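Putative acyl-CoA thioester hydrolase YbhC (Escherichia coli K-12, PDB 3GRH) is a putative thioesterase, an outer-membrane lipoprotein of the pectinesterase family that neither binds pectin nor shows pectinesterase activity. Local coordinates at residues R229-D233 with R264-T268; N47-Y53 with Y318-L322. All coordinates share one frame; numbering follows the deposited sequence.

Interaction 1 (R229-D233 with R264-T268); sequences RTDGD and RQPRT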
ATOM      1  N   ARG A 229      -4.143  -4.321   4.414  1.00  6.49           N
ATOM      2  CA  ARG A 229      -3.558  -5.284   3.498  1.00  8.12           C
ATOM      3  C   ARG A 229      -4.523  -5.562   2.388  1.00  9.06           C
ATOM      4  O   ARG A 229      -5.712  -5.811   2.649  1.00  9.22           O
ATOM      5  CB  ARG A 229      -3.287  -6.543   4.211  1.00  9.49           C
ATOM      6  CG  ARG A 229      -2.856  -7.665   3.339  1.00  9.61           C
ATOM      7  CD  ARG A 229      -2.405  -8.889   4.011  1.00 11.83           C
ATOM      8  NE  ARG A 229      -2.251 -10.016   3.082  1.00 12.63           N
ATOM      9  CZ  ARG A 229      -2.058 -11.261   3.496  1.00 12.85           C
ATOM     10  NH1 ARG A 229      -1.923 -11.541   4.790  1.00 15.71           N
ATOM     11  NH2 ARG A 229      -2.045 -12.219   2.610  1.00 12.82           N
ATOM     12  N   THR A 230      -4.055  -5.492   1.154  1.00  9.91           N
ATOM     13  CA  THR A 230      -4.931  -5.795   0.029  1.00  8.79           C
ATOM     14  C   THR A 230      -4.228  -6.775  -0.895  1.00 11.50           C
ATOM     15  O   THR A 230      -3.079  -6.599  -1.222  1.00 11.06           O
ATOM     16  CB  THR A 230      -5.508  -4.558  -0.665  1.00 12.91           C
ATOM     17  OG1 THR A 230      -6.289  -4.948  -1.803  1.00 12.57           O
ATOM     18  CG2 THR A 230      -4.437  -3.637  -1.147  1.00 16.94           C
ATOM     19  N   ASP A 231      -4.946  -7.842  -1.251  1.00  7.41           N
ATOM     20  CA  ASP A 231      -4.403  -8.897  -2.157  1.00  8.37           C
ATOM     21  C   ASP A 231      -5.208  -8.992  -3.461  1.00  8.10           C
ATOM     22  O   ASP A 231      -4.785  -9.722  -4.389  1.00 11.13           O
ATOM     23  CB  ASP A 231      -4.498 -10.300  -1.477  1.00  8.62           C
ATOM     24  CG  ASP A 231      -3.858 -10.404  -0.118  1.00 13.00           C
ATOM     25  OD1 ASP A 231      -3.075  -9.500   0.258  1.00 16.01           O
ATOM     26  OD2 ASP A 231      -4.191 -11.429   0.607  1.00 12.25           O
ATOM     27  N   GLY A 232      -6.329  -8.272  -3.568  1.00  8.43           N
ATOM     28  CA  GLY A 232      -7.199  -8.345  -4.723  1.00  8.03           C
ATOM     29  C   GLY A 232      -6.671  -7.582  -5.927  1.00  8.22           C
ATOM     30  O   GLY A 232      -5.855  -6.678  -5.817  1.00  8.23           O
ATOM     31  N   ASP A 233      -7.163  -7.940  -7.088  1.00  7.99           N
ATOM     32  CA  ASP A 233      -6.882  -7.159  -8.341  1.00  8.87           C
ATOM     33  C   ASP A 233      -7.966  -6.161  -8.519  1.00  8.42           C
ATOM     34  O   ASP A 233      -9.123  -6.350  -8.155  1.00 10.10           O
ATOM     35  CB  ASP A 233      -6.831  -8.095  -9.525  1.00  9.10           C
ATOM     36  CG  ASP A 233      -6.340  -7.489 -10.825  1.00 11.36           C
ATOM     37  OD1 ASP A 233      -5.444  -6.633 -10.857  1.00 10.45           O
ATOM     38  OD2 ASP A 233      -6.846  -8.000 -11.922  1.00 12.93           O
ATOM     39  N   ARG A 264       1.190 -14.053 -10.058  1.00 19.79           N
ATOM     40  CA  ARG A 264      -0.065 -13.312  -9.933  1.00 17.58           C
ATOM     41  C   ARG A 264       0.338 -11.855  -9.761  1.00 14.14           C
ATOM     42  O   ARG A 264       1.255 -11.593  -9.013  1.00 13.08           O
ATOM     43  CB  ARG A 264      -0.810 -13.747  -8.703  1.00 18.45           C
ATOM     44  CG  ARG A 264      -2.140 -13.195  -8.620  1.00 19.55           C
ATOM     45  CD  ARG A 264      -2.996 -13.855  -7.565  1.00 22.09           C
ATOM     46  NE  ARG A 264      -4.173 -13.013  -7.513  1.00 23.85           N
ATOM     47  CZ  ARG A 264      -4.420 -12.081  -6.602  1.00 23.45           C
ATOM     48  NH1 ARG A 264      -3.658 -11.947  -5.497  1.00 18.47           N
ATOM     49  NH2 ARG A 264      -5.531 -11.364  -6.754  1.00 19.56           N
ATOM     50  N   GLN A 265      -0.275 -10.937 -10.496  1.00 13.53           N
ATOM     51  CA  GLN A 265       0.114  -9.553 -10.448  1.00 12.70           C
ATOM     52  C   GLN A 265      -1.119  -8.627 -10.186  1.00 11.34           C
ATOM     53  O   GLN A 265      -1.678  -8.063 -11.123  1.00 12.31           O
ATOM     54  CB  GLN A 265       0.710  -9.195 -11.809  1.00 13.68           C
ATOM     55  CG  GLN A 265       1.115  -7.803 -12.123  1.00 16.51           C
ATOM     56  CD  GLN A 265       2.327  -7.261 -11.389  1.00 19.31           C
ATOM     57  OE1 GLN A 265       2.686  -7.728 -10.275  1.00 18.57           O
ATOM     58  NE2 GLN A 265       2.922  -6.198 -11.960  1.00 12.91           N
ATOM     59  N   PRO A 266      -1.568  -8.523  -8.955  1.00 10.44           N
ATOM     60  CA  PRO A 266      -2.710  -7.664  -8.641  1.00  9.60           C
ATOM     61  C   PRO A 266      -2.410  -6.224  -8.817  1.00  8.66           C
ATOM     62  O   PRO A 266      -1.308  -5.809  -8.528  1.00 10.88           O
ATOM     63  CB  PRO A 266      -2.969  -7.899  -7.192  1.00 11.29           C
ATOM     64  CG  PRO A 266      -1.595  -8.446  -6.728  1.00 12.80           C
ATOM     65  CD  PRO A 266      -1.099  -9.231  -7.775  1.00 12.41           C
ATOM     66  N   ARG A 267      -3.395  -5.479  -9.354  1.00  6.65           N
ATOM     67  CA  ARG A 267      -3.267  -4.058  -9.603  1.00  6.14           C
ATOM     68  C   ARG A 267      -4.177  -3.245  -8.656  1.00  7.04           C
ATOM     69  O   ARG A 267      -5.351  -3.559  -8.490  1.00  5.89           O
ATOM     70  CB  ARG A 267      -3.744  -3.770 -11.011  1.00  6.25           C
ATOM     71  CG  ARG A 267      -2.889  -4.451 -12.029  1.00  6.50           C
ATOM     72  CD  ARG A 267      -3.511  -4.561 -13.387  1.00  7.21           C
ATOM     73  NE  ARG A 267      -4.660  -5.440 -13.424  1.00  9.19           N
ATOM     74  CZ  ARG A 267      -5.353  -5.736 -14.517  1.00 10.13           C
ATOM     75  NH1 ARG A 267      -5.017  -5.222 -15.669  1.00  9.57           N
ATOM     76  NH2 ARG A 267      -6.389  -6.569 -14.433  1.00 11.04           N
ATOM     77  N   THR A 268      -3.573  -2.225  -8.080  1.00  5.54           N
ATOM     78  CA  THR A 268      -4.251  -1.324  -7.126  1.00  5.71           C
ATOM     79  C   THR A 268      -4.028   0.114  -7.516  1.00  6.49           C
ATOM     80  O   THR A 268      -2.901   0.500  -7.818  1.00  6.27           O
ATOM     81  CB  THR A 268      -3.680  -1.606  -5.685  1.00  9.12           C
ATOM     82  OG1 THR A 268      -3.806  -3.021  -5.401  1.00 11.84           O
ATOM     83  CG2 THR A 268      -4.381  -0.838  -4.623  1.00  8.89           C
TER
HETATM   84  O   HOH W   1      -4.737  -5.068  -3.969  1.00 16.28           O
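Arg267 and Asp233 join two successive coils of the parallel beta-helix, the fold of the pectinesterase family, at the turns that lead out of strand 228-230 and into strand 267-271. CB of Arg267 lies 3.3 Å from Asp233 OD1. CG and CD then run on past the same oxygen, and a bend at chi3 (-67°) swings the guanidinium back onto the carboxylate. NE of Arg267 reaches the syn lone pair of Asp233 OD1 at 2.9 Å, almost perfectly straight at 177°. NH2 of Arg267 takes Asp233 OD2, also at 2.9 Å, while NH1 turns to the backbone oxygen of Phe54. This is a side-on, two-pronged salt bridge with the two flat groups only 11° from coplanar. Asp233 OD1 has a second donor: the backbone N of Arg267 bonds to its anti lone pair at 2.8 Å. With three hydrogen bonds from one residue, the carboxylate is fixed in both position and rotation.

Arg264 works differently. Its chain is extended from CG to NE, and the guanidinium meets the backbone oxygen of Asp231 end-on, with NH1 at 2.7 Å and NH2 at 3.0 Å from that single atom. The Asp231 carboxylate itself leads away from this side, bridged to Arg229 and bonded to Thr252, Gln199 and Trp197. CB of Pro266 packs 3.4 Å from Gly232 O, one turn lying against the other. That carbonyl oxygen accepts a hydrogen bond from a water, and the same water lies 2.7 Å from both Thr230 OG1 and Thr268 OG1.

Interaction 2 (N47-Y53 with Y318-L322); sequences NFDAQHY and YYGFL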
ATOM      1  N   ASN A  47       7.871   4.495 -20.098  1.00 19.37           N
ATOM      2  CA  ASN A  47       7.450   3.121 -19.733  1.00 19.29           C
ATOM      3  C   ASN A  47       6.858   3.047 -18.342  1.00 17.62           C
ATOM      4  O   ASN A  47       6.481   1.943 -17.940  1.00 20.03           O
ATOM      5  CB  ASN A  47       8.610   2.164 -19.771  1.00 23.80           C
ATOM      6  CG  ASN A  47       8.899   1.642 -21.166  1.00 27.35           C
ATOM      7  OD1 ASN A  47       8.104   1.822 -22.115  1.00 34.33           O
ATOM      8  ND2 ASN A  47      10.048   0.996 -21.308  1.00 35.06           N
ATOM      9  N   PHE A  48       6.839   4.144 -17.593  1.00 12.38           N
ATOM     10  CA  PHE A  48       6.463   4.149 -16.179  1.00 12.42           C
ATOM     11  C   PHE A  48       5.322   5.049 -15.855  1.00 14.51           C
ATOM     12  O   PHE A  48       5.402   6.015 -15.130  1.00 16.61           O
ATOM     13  CB  PHE A  48       7.699   4.451 -15.276  1.00 11.87           C
ATOM     14  CG  PHE A  48       8.762   3.453 -15.374  1.00 12.40           C
ATOM     15  CD1 PHE A  48       8.564   2.144 -14.960  1.00 12.22           C
ATOM     16  CD2 PHE A  48       9.969   3.793 -15.912  1.00 18.30           C
ATOM     17  CE1 PHE A  48       9.557   1.211 -15.102  1.00 14.50           C
ATOM     18  CE2 PHE A  48      10.959   2.881 -16.054  1.00 21.98           C
ATOM     19  CZ  PHE A  48      10.755   1.574 -15.651  1.00 18.25           C
ATOM     20  N   ASP A  49       4.225   4.740 -16.487  1.00 14.15           N
ATOM     21  CA  ASP A  49       2.952   5.395 -16.218  1.00 15.33           C
ATOM     22  C   ASP A  49       1.869   4.442 -15.919  1.00 13.68           C
ATOM     23  O   ASP A  49       2.025   3.232 -16.013  1.00 13.83           O
ATOM     24  CB  ASP A  49       2.663   6.284 -17.418  1.00 15.87           C
ATOM     25  CG  ASP A  49       2.408   5.514 -18.674  1.00 21.21           C
ATOM     26  OD1 ASP A  49       2.608   4.288 -18.689  1.00 20.52           O
ATOM     27  OD2 ASP A  49       1.930   6.163 -19.678  1.00 22.73           O
ATOM     28  N   ALA A  50       0.697   4.931 -15.491  1.00 11.92           N
ATOM     29  CA  ALA A  50      -0.272   4.062 -14.963  1.00 13.09           C
ATOM     30  C   ALA A  50      -0.687   3.018 -15.947  1.00 11.26           C
ATOM     31  O   ALA A  50      -0.853   1.897 -15.581  1.00 14.92           O
ATOM     32  CB  ALA A  50      -1.498   4.914 -14.459  1.00 14.49           C
ATOM     33  N   GLN A  51      -0.771   3.338 -17.254  1.00 12.65           N
ATOM     34  CA  GLN A  51      -1.177   2.365 -18.239  1.00 14.03           C
ATOM     35  C   GLN A  51      -0.234   1.169 -18.386  1.00 14.67           C
ATOM     36  O   GLN A  51      -0.628   0.066 -18.806  1.00 16.85           O
ATOM     37  CB  GLN A  51      -1.460   3.024 -19.577  1.00 14.41           C
ATOM     38  CG  GLN A  51      -0.301   3.586 -20.300  1.00 15.15           C
ATOM     39  CD  GLN A  51      -0.682   4.374 -21.564  1.00 19.82           C
ATOM     40  OE1 GLN A  51      -0.312   5.547 -21.710  1.00 21.65           O
ATOM     41  NE2 GLN A  51      -1.406   3.728 -22.478  1.00 24.29           N
ATOM     42  N   HIS A  52       1.057   1.373 -18.132  1.00 12.29           N
ATOM     43  CA  HIS A  52       1.986   0.265 -18.121  1.00 11.67           C
ATOM     44  C   HIS A  52       1.929  -0.521 -16.878  1.00 10.68           C
ATOM     45  O   HIS A  52       1.965  -1.789 -16.873  1.00 10.04           O
ATOM     46  CB  HIS A  52       3.427   0.818 -18.398  1.00 12.37           C
ATOM     47  CG  HIS A  52       3.667   1.143 -19.835  1.00 16.74           C
ATOM     48  ND1 HIS A  52       3.295   2.350 -20.383  1.00 19.10           N
ATOM     49  CD2 HIS A  52       4.278   0.452 -20.826  1.00 21.73           C
ATOM     50  CE1 HIS A  52       3.618   2.375 -21.663  1.00 18.68           C
ATOM     51  NE2 HIS A  52       4.224   1.241 -21.962  1.00 20.89           N
ATOM     52  N   TYR A  53       1.752   0.170 -15.760  1.00 10.13           N
ATOM     53  CA  TYR A  53       1.614  -0.572 -14.465  1.00  8.72           C
ATOM     54  C   TYR A  53       0.373  -1.395 -14.397  1.00  9.41           C
ATOM     55  O   TYR A  53       0.323  -2.418 -13.720  1.00 11.14           O
ATOM     56  CB  TYR A  53       1.676   0.364 -13.225  1.00  8.05           C
ATOM     57  CG  TYR A  53       3.044   0.790 -12.796  1.00  6.50           C
ATOM     58  CD1 TYR A  53       3.765   1.703 -13.523  1.00  8.42           C
ATOM     59  CD2 TYR A  53       3.630   0.283 -11.660  1.00  5.05           C
ATOM     60  CE1 TYR A  53       5.038   2.047 -13.206  1.00  7.59           C
ATOM     61  CE2 TYR A  53       4.879   0.661 -11.315  1.00  5.08           C
ATOM     62  CZ  TYR A  53       5.612   1.546 -12.093  1.00  6.58           C
ATOM     63  OH  TYR A  53       6.923   1.867 -11.749  1.00  6.03           O
ATOM     64  N   TYR A 318       8.068  -6.367 -14.201  1.00 10.08           N
ATOM     65  CA  TYR A 318       8.658  -5.067 -14.442  1.00 11.78           C
ATOM     66  C   TYR A 318       8.069  -3.939 -13.634  1.00 12.35           C
ATOM     67  O   TYR A 318       8.655  -2.875 -13.516  1.00 12.04           O
ATOM     68  CB  TYR A 318       8.560  -4.729 -15.928  1.00 14.15           C
ATOM     69  CG  TYR A 318       9.416  -5.569 -16.841  1.00 18.03           C
ATOM     70  CD1 TYR A 318      10.307  -6.488 -16.352  1.00 19.93           C
ATOM     71  CD2 TYR A 318       9.313  -5.411 -18.195  1.00 25.50           C
ATOM     72  CE1 TYR A 318      11.093  -7.302 -17.219  1.00 23.22           C
ATOM     73  CE2 TYR A 318      10.084  -6.184 -19.077  1.00 23.96           C
ATOM     74  CZ  TYR A 318      10.970  -7.107 -18.589  1.00 25.09           C
ATOM     75  OH  TYR A 318      11.726  -7.876 -19.497  1.00 27.83           O
ATOM     76  N   TYR A 319       6.907  -4.170 -13.034  1.00 11.36           N
ATOM     77  CA  TYR A 319       6.135  -3.086 -12.433  1.00 11.97           C
ATOM     78  C   TYR A 319       5.813  -3.403 -11.053  1.00 10.81           C
ATOM     79  O   TYR A 319       5.160  -4.430 -10.773  1.00 13.00           O
ATOM     80  CB  TYR A 319       4.854  -2.776 -13.243  1.00 12.50           C
ATOM     81  CG  TYR A 319       5.176  -2.336 -14.606  1.00 11.72           C
ATOM     82  CD1 TYR A 319       5.706  -1.108 -14.782  1.00 17.92           C
ATOM     83  CD2 TYR A 319       5.125  -3.158 -15.706  1.00 15.85           C
ATOM     84  CE1 TYR A 319       6.106  -0.669 -15.979  1.00 17.15           C
ATOM     85  CE2 TYR A 319       5.586  -2.699 -16.955  1.00 14.31           C
ATOM     86  CZ  TYR A 319       6.074  -1.439 -17.058  1.00 16.90           C
ATOM     87  OH  TYR A 319       6.509  -0.888 -18.253  1.00 17.84           O
ATOM     88  N   GLY A 320       6.321  -2.520 -10.139  1.00 11.61           N
ATOM     89  CA  GLY A 320       6.031  -2.503  -8.758  1.00  8.40           C
ATOM     90  C   GLY A 320       5.167  -1.329  -8.336  1.00  8.31           C
ATOM     91  O   GLY A 320       4.011  -1.317  -8.666  1.00  7.10           O
ATOM     92  N   PHE A 321       5.800  -0.327  -7.767  1.00  7.01           N
ATOM     93  CA  PHE A 321       5.116   0.849  -7.258  1.00  6.89           C
ATOM     94  C   PHE A 321       5.317   2.052  -8.092  1.00  7.36           C
ATOM     95  O   PHE A 321       6.457   2.294  -8.513  1.00  8.39           O
ATOM     96  CB  PHE A 321       5.515   1.162  -5.823  1.00  8.94           C
ATOM     97  CG  PHE A 321       5.261   0.076  -4.810  1.00  8.19           C
ATOM     98  CD1 PHE A 321       4.364  -0.921  -4.985  1.00 12.24           C
ATOM     99  CD2 PHE A 321       5.865   0.173  -3.613  1.00 10.94           C
ATOM    100  CE1 PHE A 321       4.166  -1.949  -3.999  1.00 13.19           C
ATOM    101  CE2 PHE A 321       5.715  -0.855  -2.652  1.00 11.58           C
ATOM    102  CZ  PHE A 321       4.864  -1.869  -2.825  1.00  9.90           C
ATOM    103  N   LEU A 322       4.277   2.878  -8.323  1.00  6.83           N
ATOM    104  CA  LEU A 322       4.474   4.147  -9.019  1.00  6.09           C
ATOM    105  C   LEU A 322       3.851   5.198  -8.154  1.00  6.41           C
ATOM    106  O   LEU A 322       2.702   5.015  -7.783  1.00  7.70           O
ATOM    107  CB  LEU A 322       3.720   4.187 -10.346  1.00  6.92           C
ATOM    108  CG  LEU A 322       3.725   5.465 -11.106  1.00  6.21           C
ATOM    109  CD1 LEU A 322       5.198   5.777 -11.468  1.00  7.71           C
ATOM    110  CD2 LEU A 322       2.840   5.290 -12.379  1.00  7.08           C
TER
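The closest polar pair across the contact is Tyr319 OH and Asn47 O, 2.8 Å apart; it is a likely hydrogen bond, not a settled one, because the hydroxyl proton has another acceptor within reach. The carbonyl oxygen lies at the edge of the Tyr319 ring, near its plane. One face of that ring is covered, toward its rim, by the backbone O of His52 and N of Tyr53. CB of His52 comes within 3.5 Å of the hydroxyl oxygen, and Phe48 CD1 touches Tyr319 CE1 obliquely.

The Tyr53 ring is held on both faces. With its CG beside the backbone N (chi1 -80°), it slides between Tyr319 and Leu322. On one face Tyr319 makes a T-shaped (edge-to-face) pair, centroids 4.8 Å apart and planes at 61°, with CD1 of Tyr319 above the middle of the ring. On the opposite face CB of Leu322 makes a CH-pi contact, 3.7 Å from the centroid of the Tyr53 ring. Gly320 O meets the ring edge 3.4 Å from Tyr53 CD2, and the Tyr53 hydroxyl is bonded to Gln351. Leu322 carries on past the ring: CD1 packs on Phe48 O, and CD2 on the start of the helical turn at Asp49 and Ala50.

That turn has its own brace. Asp49, the N-cap of helix 50-53, takes His52 ND1 on OD1 at 2.7 Å, while the capping bond from His52 N to the same oxygen is weak. The contact thus docks a short N-terminal helix on the beta-helix, where strand 321-324 begins. No salt bridge crosses it and backbone carbonyls meet the ring edges, so the fit probably rests mainly on ring and aliphatic packing.

In the fold
From the N terminus the chain first lays down 47-53, then winds through the early coils of the beta-helix. Interaction 1 closes a short loop of 30 residues between 233 and 264, bringing neighbouring coils together. Only later, with 318-322, does interaction 2 close a far longer loop, 264 residues, in which interaction 1 is nested. Strand 287-291 lies between strands 267-271 and 321-324 in the same parallel sheet, yet the contacts touch: Gln265 NE2 probably bonds to Tyr319 O, and Arg267 packs against Tyr53 O. Interaction 1 therefore joins coil to coil, whereas interaction 2 ties the N-terminal segment onto the coils.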